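Local coordinates for penaeus monodon metallodensovirus major capsid protein (Penaeus monodon metallodensovirus, PDB 6WH7), which builds, as sixty copies, the icosahedral capsid shell of a shrimp-infecting parvovirus, which probably encloses and protects the viral DNA genome, at residues A[244-252]-A[326-334]; A[264-272]-A[346-357]. All blocks are in the same frame, centred on the assembly; numbering follows the deposited sequence.

Contact 1 of 2, residues A[244-252]-A[326-334]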
loop_
_atom_site.group_PDB
_atom_site.type_symbol
_atom_site.label_atom_id
_atom_site.label_comp_id
_atom_site.label_asym_id
_atom_site.label_seq_id
_atom_site.Cartn_x
_atom_site.Cartn_y
_atom_site.Cartn_z
ATOM N N ASP A 244 50.834 34.709 75.320
ATOM C CA ASP A 244 51.038 34.788 76.756
ATOM C C ASP A 244 52.114 35.798 77.108
ATOM O O ASP A 244 52.095 36.370 78.201
ATOM C CB ASP A 244 51.432 33.419 77.299
ATOM C CG ASP A 244 52.623 32.836 76.571
ATOM O OD1 ASP A 244 52.937 33.316 75.468
ATOM O OD2 ASP A 244 53.284 31.937 77.121
ATOM N N SER A 245 53.096 35.969 76.230
ATOM C CA SER A 245 54.200 36.876 76.493
ATOM C C SER A 245 53.867 38.309 76.122
ATOM O O SER A 245 54.349 39.244 76.767
ATOM C CB SER A 245 55.438 36.417 75.727
ATOM O OG SER A 245 55.844 35.126 76.132
ATOM N N MET A 246 53.058 38.508 75.089
ATOM C CA MET A 246 53.050 39.800 74.433
ATOM C C MET A 246 51.728 40.051 73.729
ATOM O O MET A 246 50.983 39.126 73.412
ATOM C CB MET A 246 54.212 39.881 73.452
ATOM C CG MET A 246 54.135 38.910 72.312
ATOM S SD MET A 246 55.700 38.812 71.439
ATOM C CE MET A 246 56.554 37.557 72.370
ATOM N N ASN A 247 51.447 41.329 73.493
ATOM C CA ASN A 247 50.290 41.739 72.716
ATOM C C ASN A 247 50.726 42.681 71.602
ATOM O O ASN A 247 51.758 43.344 71.685
ATOM C CB ASN A 247 49.196 42.368 73.600
ATOM C CG ASN A 247 49.693 43.507 74.446
ATOM O OD1 ASN A 247 50.612 44.228 74.073
ATOM N ND2 ASN A 247 49.076 43.684 75.599
ATOM N N ALA A 248 49.916 42.717 70.545
ATOM C CA ALA A 248 50.316 43.362 69.302
ATOM C C ALA A 248 50.226 44.880 69.359
ATOM O O ALA A 248 51.030 45.559 68.718
ATOM C CB ALA A 248 49.468 42.837 68.149
ATOM N N VAL A 249 49.271 45.433 70.092
ATOM C CA VAL A 249 49.102 46.879 70.156
ATOM C C VAL A 249 49.954 47.418 71.291
ATOM O O VAL A 249 50.025 46.826 72.372
ATOM C CB VAL A 249 47.621 47.267 70.330
ATOM C CG1 VAL A 249 46.805 46.689 69.225
ATOM C CG2 VAL A 249 47.083 46.809 71.648
ATOM N N GLY A 250 50.626 48.531 71.039
ATOM C CA GLY A 250 51.490 49.107 72.043
ATOM C C GLY A 250 50.879 50.289 72.749
ATOM O O GLY A 250 51.385 50.728 73.782
ATOM N N THR A 251 49.792 50.813 72.202
ATOM C CA THR A 251 49.166 51.994 72.767
ATOM C C THR A 251 48.332 51.611 73.977
ATOM O O THR A 251 47.461 50.743 73.892
ATOM C CB THR A 251 48.295 52.689 71.728
ATOM O OG1 THR A 251 49.100 53.080 70.614
ATOM C CG2 THR A 251 47.638 53.915 72.314
ATOM N N ILE A 252 48.608 52.256 75.103
ATOM C CA ILE A 252 47.821 52.066 76.313
ATOM C C ILE A 252 46.414 52.570 76.030
ATOM O O ILE A 252 46.246 53.730 75.629
ATOM C CB ILE A 252 48.440 52.806 77.506
ATOM C CG1 ILE A 252 49.901 52.401 77.676
ATOM C CG2 ILE A 252 47.667 52.508 78.764
ATOM C CD1 ILE A 252 50.088 50.937 77.884
ATOM N N TRP A 326 42.993 53.645 64.142
ATOM C CA TRP A 326 43.707 52.691 63.316
ATOM C C TRP A 326 45.232 52.758 63.391
ATOM O O TRP A 326 45.886 51.876 62.832
ATOM C CB TRP A 326 43.220 52.831 61.870
ATOM C CG TRP A 326 43.435 54.161 61.301
ATOM C CD1 TRP A 326 42.761 55.294 61.597
ATOM C CD2 TRP A 326 44.341 54.490 60.260
ATOM N NE1 TRP A 326 43.230 56.331 60.841
ATOM C CE2 TRP A 326 44.200 55.857 60.004
ATOM C CE3 TRP A 326 45.271 53.759 59.524
ATOM C CZ2 TRP A 326 44.954 56.510 59.052
ATOM C CZ3 TRP A 326 46.014 54.404 58.586
ATOM C CH2 TRP A 326 45.858 55.766 58.354
ATOM N N ILE A 327 45.827 53.735 64.077
ATOM C CA ILE A 327 47.283 53.879 64.134
ATOM C C ILE A 327 47.752 53.555 65.541
ATOM O O ILE A 327 47.243 54.125 66.512
ATOM C CB ILE A 327 47.756 55.290 63.751
ATOM C CG1 ILE A 327 47.282 55.669 62.369
ATOM C CG2 ILE A 327 49.261 55.325 63.710
ATOM C CD1 ILE A 327 47.861 54.811 61.385
ATOM N N GLN A 328 48.742 52.677 65.653
ATOM C CA GLN A 328 49.159 52.185 66.954
ATOM C C GLN A 328 50.673 52.160 67.040
ATOM O O GLN A 328 51.369 52.111 66.026
ATOM C CB GLN A 328 48.592 50.789 67.210
ATOM C CG GLN A 328 47.083 50.764 67.172
ATOM C CD GLN A 328 46.479 51.660 68.205
ATOM O OE1 GLN A 328 46.856 51.612 69.363
ATOM N NE2 GLN A 328 45.578 52.529 67.784
ATOM N N SER A 329 51.179 52.240 68.263
ATOM C CA SER A 329 52.579 51.961 68.517
ATOM C C SER A 329 52.808 50.455 68.575
ATOM O O SER A 329 51.880 49.668 68.763
ATOM C CB SER A 329 53.036 52.645 69.805
ATOM O OG SER A 329 52.319 52.187 70.931
ATOM N N TYR A 330 54.056 50.052 68.370
ATOM C CA TYR A 330 54.387 48.634 68.402
ATOM C C TYR A 330 54.236 48.049 69.797
ATOM O O TYR A 330 54.630 48.654 70.797
ATOM C CB TYR A 330 55.794 48.400 67.869
ATOM C CG TYR A 330 55.844 48.350 66.370
ATOM C CD1 TYR A 330 55.676 47.152 65.707
ATOM C CD2 TYR A 330 56.022 49.491 65.615
ATOM C CE1 TYR A 330 55.712 47.078 64.344
ATOM C CE2 TYR A 330 56.056 49.427 64.240
ATOM C CZ TYR A 330 55.901 48.214 63.611
ATOM O OH TYR A 330 55.926 48.120 62.245
ATOM N N GLY A 331 53.668 46.849 69.849
ATOM C CA GLY A 331 53.129 46.300 71.071
ATOM C C GLY A 331 54.100 45.932 72.163
ATOM O O GLY A 331 54.013 46.447 73.281
ATOM N N SER A 332 55.026 45.042 71.861
ATOM C CA SER A 332 55.909 44.504 72.875
ATOM C C SER A 332 57.315 44.470 72.325
ATOM O O SER A 332 57.525 44.189 71.144
ATOM C CB SER A 332 55.486 43.116 73.300
ATOM O OG SER A 332 55.615 42.228 72.218
ATOM N N LEU A 333 58.270 44.758 73.188
ATOM C CA LEU A 333 59.650 44.925 72.793
ATOM C C LEU A 333 60.448 43.716 73.238
ATOM O O LEU A 333 60.160 43.110 74.272
ATOM C CB LEU A 333 60.240 46.184 73.417
ATOM C CG LEU A 333 59.475 47.473 73.154
ATOM C CD1 LEU A 333 60.169 48.620 73.842
ATOM C CD2 LEU A 333 59.311 47.729 71.684
ATOM N N VAL A 334 61.451 43.358 72.445
ATOM C CA VAL A 334 62.444 42.426 72.939
ATOM C C VAL A 334 63.189 43.102 74.078
ATOM O O VAL A 334 63.371 44.324 74.092
ATOM C CB VAL A 334 63.398 41.986 71.817
ATOM C CG1 VAL A 334 62.618 41.388 70.693
ATOM C CG2 VAL A 334 64.185 43.146 71.311
#

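Contact 2 of 2, residues A[264-272]-A[346-357]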
loop_
_atom_site.group_PDB
_atom_site.type_symbol
_atom_site.label_atom_id
_atom_site.label_comp_id
_atom_site.label_asym_id
_atom_site.label_seq_id
_atom_site.Cartn_x
_atom_site.Cartn_y
_atom_site.Cartn_z
ATOM N N ASN A 264 42.681 37.315 69.880
ATOM C CA ASN A 264 42.734 36.031 69.172
ATOM C C ASN A 264 44.033 35.230 69.183
ATOM O O ASN A 264 44.077 34.244 68.455
ATOM C CB ASN A 264 42.309 36.142 67.699
ATOM C CG ASN A 264 40.826 36.151 67.532
ATOM O OD1 ASN A 264 40.095 35.734 68.421
ATOM N ND2 ASN A 264 40.365 36.597 66.378
ATOM N N ASN A 265 45.097 35.636 69.860
ATOM C CA ASN A 265 46.260 34.750 69.913
ATOM C C ASN A 265 46.828 34.385 68.551
ATOM O O ASN A 265 46.600 33.279 68.060
ATOM C CB ASN A 265 45.943 33.447 70.649
ATOM C CG ASN A 265 47.166 32.569 70.820
ATOM O OD1 ASN A 265 48.283 33.056 70.919
ATOM N ND2 ASN A 265 46.958 31.267 70.831
ATOM N N ARG A 266 47.519 35.307 67.908
ATOM C CA ARG A 266 48.388 34.973 66.794
ATOM C C ARG A 266 49.812 35.177 67.276
ATOM O O ARG A 266 50.174 36.278 67.692
ATOM C CB ARG A 266 48.093 35.839 65.575
ATOM C CG ARG A 266 48.775 35.383 64.322
ATOM C CD ARG A 266 48.560 36.384 63.226
ATOM N NE ARG A 266 47.160 36.520 62.866
ATOM C CZ ARG A 266 46.561 35.814 61.920
ATOM N NH1 ARG A 266 47.247 34.929 61.220
ATOM N NH2 ARG A 266 45.281 36.009 61.665
ATOM N N GLY A 267 50.612 34.122 67.229
ATOM C CA GLY A 267 51.970 34.209 67.715
ATOM C C GLY A 267 52.857 33.314 66.887
ATOM O O GLY A 267 52.387 32.555 66.042
ATOM N N MET A 268 54.154 33.417 67.125
ATOM C CA MET A 268 55.126 32.616 66.402
ATOM C C MET A 268 55.854 31.685 67.346
ATOM O O MET A 268 56.313 32.106 68.406
ATOM C CB MET A 268 56.124 33.487 65.650
ATOM C CG MET A 268 55.482 34.218 64.522
ATOM S SD MET A 268 56.643 34.905 63.361
ATOM C CE MET A 268 57.179 36.260 64.283
ATOM N N ALA A 269 55.958 30.430 66.945
ATOM C CA ALA A 269 56.645 29.436 67.739
ATOM C C ALA A 269 58.147 29.668 67.701
ATOM O O ALA A 269 58.686 30.296 66.786
ATOM C CB ALA A 269 56.316 28.036 67.237
ATOM N N GLY A 270 58.824 29.171 68.732
ATOM C CA GLY A 270 60.266 29.303 68.787
ATOM C C GLY A 270 60.913 28.447 67.734
ATOM O O GLY A 270 60.602 27.259 67.609
ATOM N N HIS A 271 61.794 29.042 66.948
ATOM C CA HIS A 271 62.584 28.285 65.997
ATOM C C HIS A 271 64.002 28.157 66.515
ATOM O O HIS A 271 64.574 29.110 67.043
ATOM C CB HIS A 271 62.572 28.901 64.604
ATOM C CG HIS A 271 61.252 28.791 63.916
ATOM N ND1 HIS A 271 61.035 29.277 62.649
ATOM C CD2 HIS A 271 60.072 28.280 64.329
ATOM C CE1 HIS A 271 59.786 29.040 62.297
ATOM N NE2 HIS A 271 59.178 28.443 63.303
ATOM N N TYR A 272 64.548 26.962 66.371
ATOM C CA TYR A 272 65.758 26.557 67.054
ATOM C C TYR A 272 66.581 25.703 66.114
ATOM O O TYR A 272 66.037 24.869 65.390
ATOM C CB TYR A 272 65.417 25.766 68.309
ATOM C CG TYR A 272 64.647 26.546 69.336
ATOM C CD1 TYR A 272 65.189 27.659 69.945
ATOM C CD2 TYR A 272 63.340 26.220 69.624
ATOM C CE1 TYR A 272 64.476 28.370 70.869
ATOM C CE2 TYR A 272 62.621 26.930 70.533
ATOM C CZ TYR A 272 63.190 28.002 71.151
ATOM O OH TYR A 272 62.454 28.707 72.063
ATOM N N PHE A 346 58.814 33.726 72.998
ATOM C CA PHE A 346 58.222 33.220 71.763
ATOM C C PHE A 346 56.701 33.194 71.803
ATOM O O PHE A 346 56.079 33.989 71.098
ATOM C CB PHE A 346 58.821 31.869 71.391
ATOM C CG PHE A 346 60.216 31.983 70.881
ATOM C CD1 PHE A 346 60.448 32.491 69.620
ATOM C CD2 PHE A 346 61.288 31.593 71.644
ATOM C CE1 PHE A 346 61.715 32.607 69.138
ATOM C CE2 PHE A 346 62.560 31.708 71.157
ATOM C CZ PHE A 346 62.769 32.213 69.903
ATOM N N GLY A 347 56.072 32.322 72.572
ATOM C CA GLY A 347 54.635 32.386 72.628
ATOM C C GLY A 347 53.959 32.027 71.321
ATOM O O GLY A 347 53.387 32.883 70.650
ATOM N N PRO A 348 54.078 30.777 70.890
ATOM C CA PRO A 348 53.413 30.357 69.655
ATOM C C PRO A 348 51.912 30.567 69.719
ATOM O O PRO A 348 51.323 30.805 70.772
ATOM C CB PRO A 348 53.744 28.868 69.573
ATOM C CG PRO A 348 53.951 28.473 70.961
ATOM C CD PRO A 348 54.638 29.625 71.607
ATOM N N THR A 349 51.286 30.501 68.554
ATOM C CA THR A 349 49.843 30.345 68.527
ATOM C C THR A 349 49.528 28.959 69.067
ATOM O O THR A 349 49.940 27.952 68.487
ATOM C CB THR A 349 49.318 30.512 67.105
ATOM O OG1 THR A 349 49.618 31.827 66.633
ATOM C CG2 THR A 349 47.850 30.318 67.058
ATOM N N CYS A 350 48.795 28.904 70.154
ATOM C CA CYS A 350 48.719 27.660 70.899
ATOM C C CYS A 350 47.727 26.719 70.236
ATOM O O CYS A 350 46.574 27.098 70.019
ATOM C CB CYS A 350 48.315 27.920 72.338
ATOM S SG CYS A 350 48.238 26.453 73.364
ATOM N N PRO A 351 48.136 25.498 69.890
ATOM C CA PRO A 351 47.187 24.566 69.280
ATOM C C PRO A 351 46.079 24.137 70.214
ATOM O O PRO A 351 45.010 23.756 69.733
ATOM C CB PRO A 351 48.074 23.388 68.875
ATOM C CG PRO A 351 49.221 23.463 69.789
ATOM C CD PRO A 351 49.476 24.909 70.015
ATOM N N ARG A 352 46.284 24.202 71.523
ATOM C CA ARG A 352 45.256 23.821 72.476
ATOM C C ARG A 352 44.363 24.978 72.888
ATOM O O ARG A 352 43.394 24.760 73.617
ATOM C CB ARG A 352 45.891 23.178 73.705
ATOM C CG ARG A 352 46.403 21.793 73.418
ATOM C CD ARG A 352 47.110 21.188 74.589
ATOM N NE ARG A 352 48.319 21.916 74.930
ATOM C CZ ARG A 352 49.154 21.545 75.886
ATOM N NH1 ARG A 352 48.915 20.449 76.580
ATOM N NH2 ARG A 352 50.233 22.263 76.138
ATOM N N VAL A 353 44.660 26.194 72.441
ATOM C CA VAL A 353 43.679 27.264 72.497
ATOM C C VAL A 353 42.524 26.925 71.570
ATOM O O VAL A 353 42.710 26.293 70.525
ATOM C CB VAL A 353 44.334 28.606 72.135
ATOM C CG1 VAL A 353 43.300 29.654 71.841
ATOM C CG2 VAL A 353 45.171 29.074 73.285
ATOM N N ASP A 354 41.316 27.306 71.972
ATOM C CA ASP A 354 40.135 27.077 71.156
ATOM C C ASP A 354 40.338 27.637 69.757
ATOM O O ASP A 354 40.834 28.750 69.584
ATOM C CB ASP A 354 38.925 27.732 71.816
ATOM C CG ASP A 354 37.630 27.394 71.130
ATOM O OD1 ASP A 354 37.632 26.570 70.195
ATOM O OD2 ASP A 354 36.596 27.956 71.525
ATOM N N ALA A 355 39.956 26.849 68.753
ATOM C CA ALA A 355 40.114 27.286 67.374
ATOM C C ALA A 355 39.330 28.557 67.096
ATOM O O ALA A 355 39.698 29.329 66.207
ATOM C CB ALA A 355 39.677 26.181 66.420
ATOM N N ARG A 356 38.248 28.787 67.838
ATOM C CA ARG A 356 37.478 30.009 67.682
ATOM C C ARG A 356 38.211 31.215 68.240
ATOM O O ARG A 356 37.908 32.345 67.852
ATOM C CB ARG A 356 36.128 29.860 68.369
ATOM C CG ARG A 356 35.251 28.795 67.765
ATOM C CD ARG A 356 33.848 28.897 68.297
ATOM N NE ARG A 356 33.801 28.721 69.741
ATOM C CZ ARG A 356 33.679 27.551 70.346
ATOM N NH1 ARG A 356 33.583 26.447 69.629
ATOM N NH2 ARG A 356 33.648 27.483 71.664
ATOM N N ASN A 357 39.156 30.998 69.144
ATOM C CA ASN A 357 40.005 32.053 69.665
ATOM C C ASN A 357 41.265 32.239 68.854
ATOM O O ASN A 357 42.152 32.959 69.291
ATOM C CB ASN A 357 40.386 31.781 71.119
ATOM C CG ASN A 357 39.227 31.903 72.048
ATOM O OD1 ASN A 357 39.027 31.072 72.922
ATOM N ND2 ASN A 357 38.438 32.941 71.859
#

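Contact 1 of 2, residues A[244-252]-A[326-334]
Thr251 and Gln328 meet at one end of this contact, their side chains crossing at about a right angle. Starting from the glutamine, CB is a loose neighbour, 4.1 Å from Thr251 OG1. The side chain bends about CB-CG (chi2 -60°), and this folds the amide back toward the threonine. CD comes within 3.8 Å of Thr251 OG1, and OE1 at the tip takes a weak hydrogen bond from Thr251 OG1 at 3.0 Å. NE2, the other arm of the amide, makes a weak hydrogen bond to Ser324 O. The threonine oxygen is itself an acceptor: Ser329 N donates to Thr251 OG1 at 3.2 Å, almost straight at 175°. One hydroxyl thus joins a side-chain amide to the backbone N-H of the next residue.

The two segments run antiparallel, bridged only once, Val249 with Tyr330. Gly250 N donates to Ser329 O at 2.8 Å, approaching from above the carbonyl plane. Gly250 and Gly331 face each other where the backbones come closest. CA-H...O contacts add to the polar bonds here, among them Gly331 CA to Asn247 O at 3.3 Å. At the far end Ser332 OG meets CB of Met246, with SD of the same methionine at 3.5 Å from that OG; the end of the methionine then leads away.

The loop 244-252 pairs with the end of the short strand 327-328 and the loop after it. That strand pairs in parallel with strand 229-230; Tyr330, turned from the contact, stacks its ring on Phe230. Val249 and Gln328 both rest on Val260 of strand 257-262, and Met246 reaches Gln345 of strand 340-345. A second subunit packs on the loop 244-252, its Asp367 against Val249 and its His368 against Asn247.

Contact 2 of 2, residues A[264-272]-A[346-357]
A buried, mixed contact joins the lead-in and first residues of strand 270-274 with the loop 346-357 that follows strand 340-345: aromatic packing at the sheet end gives way to hydrogen bonds between Thr349 and the Gly267 backbone farther out. Phe346 lays one face of its ring over Gly270, whose CA stands 3.5 Å from the ring centroid and 19° off the normal, a CH-pi contact. The ring gets there with CG beside its own backbone N (chi1 -73°). Tyr272 arrives from the opposite direction; the two rings meet obliquely, planes at 76° and centroids 5.4 Å apart. Next along, Ala269 CB packs on Pro348 CB at 3.6 Å.

Thr349 carries the polar half. Gly267 N donates to Thr349 OG1 at 2.6 Å, and Thr349 N returns a weak bond to Gly267 O at 3.4 Å, so hydroxyl and amide of one residue grip both ends of the glycine. Gly267 CA also makes a CA-H...O contact with Gly347 O at 3.5 Å. The other branch of the threonine, CG2, turns to Asn265 O at 3.4 Å. The Asn265 side chain lies near Thr349, Cys350 and Val353; Cys350 and Val353 are the ends of a type I turn.

Strand 270-274 runs antiparallel between strands 79-83 and 157-162 in one sheet of what is, as in other parvoviruses, a jelly-roll core. Phe346 also rests on Val82 of strand 79-83, and the Tyr272 ring stacks on Phe205. Within the chain, Arg266 rests on His222 of strand 218-222. At the outer end Arg352 and Arg356 form salt bridges to Glu305 and Asp225 of a second subunit.

Overall arrangement
The contacts lie about 16 Å apart, centre to centre, and their segments alternate along the chain. They touch where Asp244 OD1 packs on Gly347 CA at 3.4 Å, and Met246 CE on Phe346 O. Contact 1 is partly buried and joins a loop to a strand end and the loop after it through a single backbone bridge, facing glycines and hydroxyl-amide bonds. Contact 2 is more deeply buried: one end belongs to a strand of the five-stranded sheet and is aromatic; an apolar Ala-Pro pair follows, then the threonine bonds in the loops. Both meet a second subunit, contact 1 through packing, contact 2 through arginine salt bridges as well.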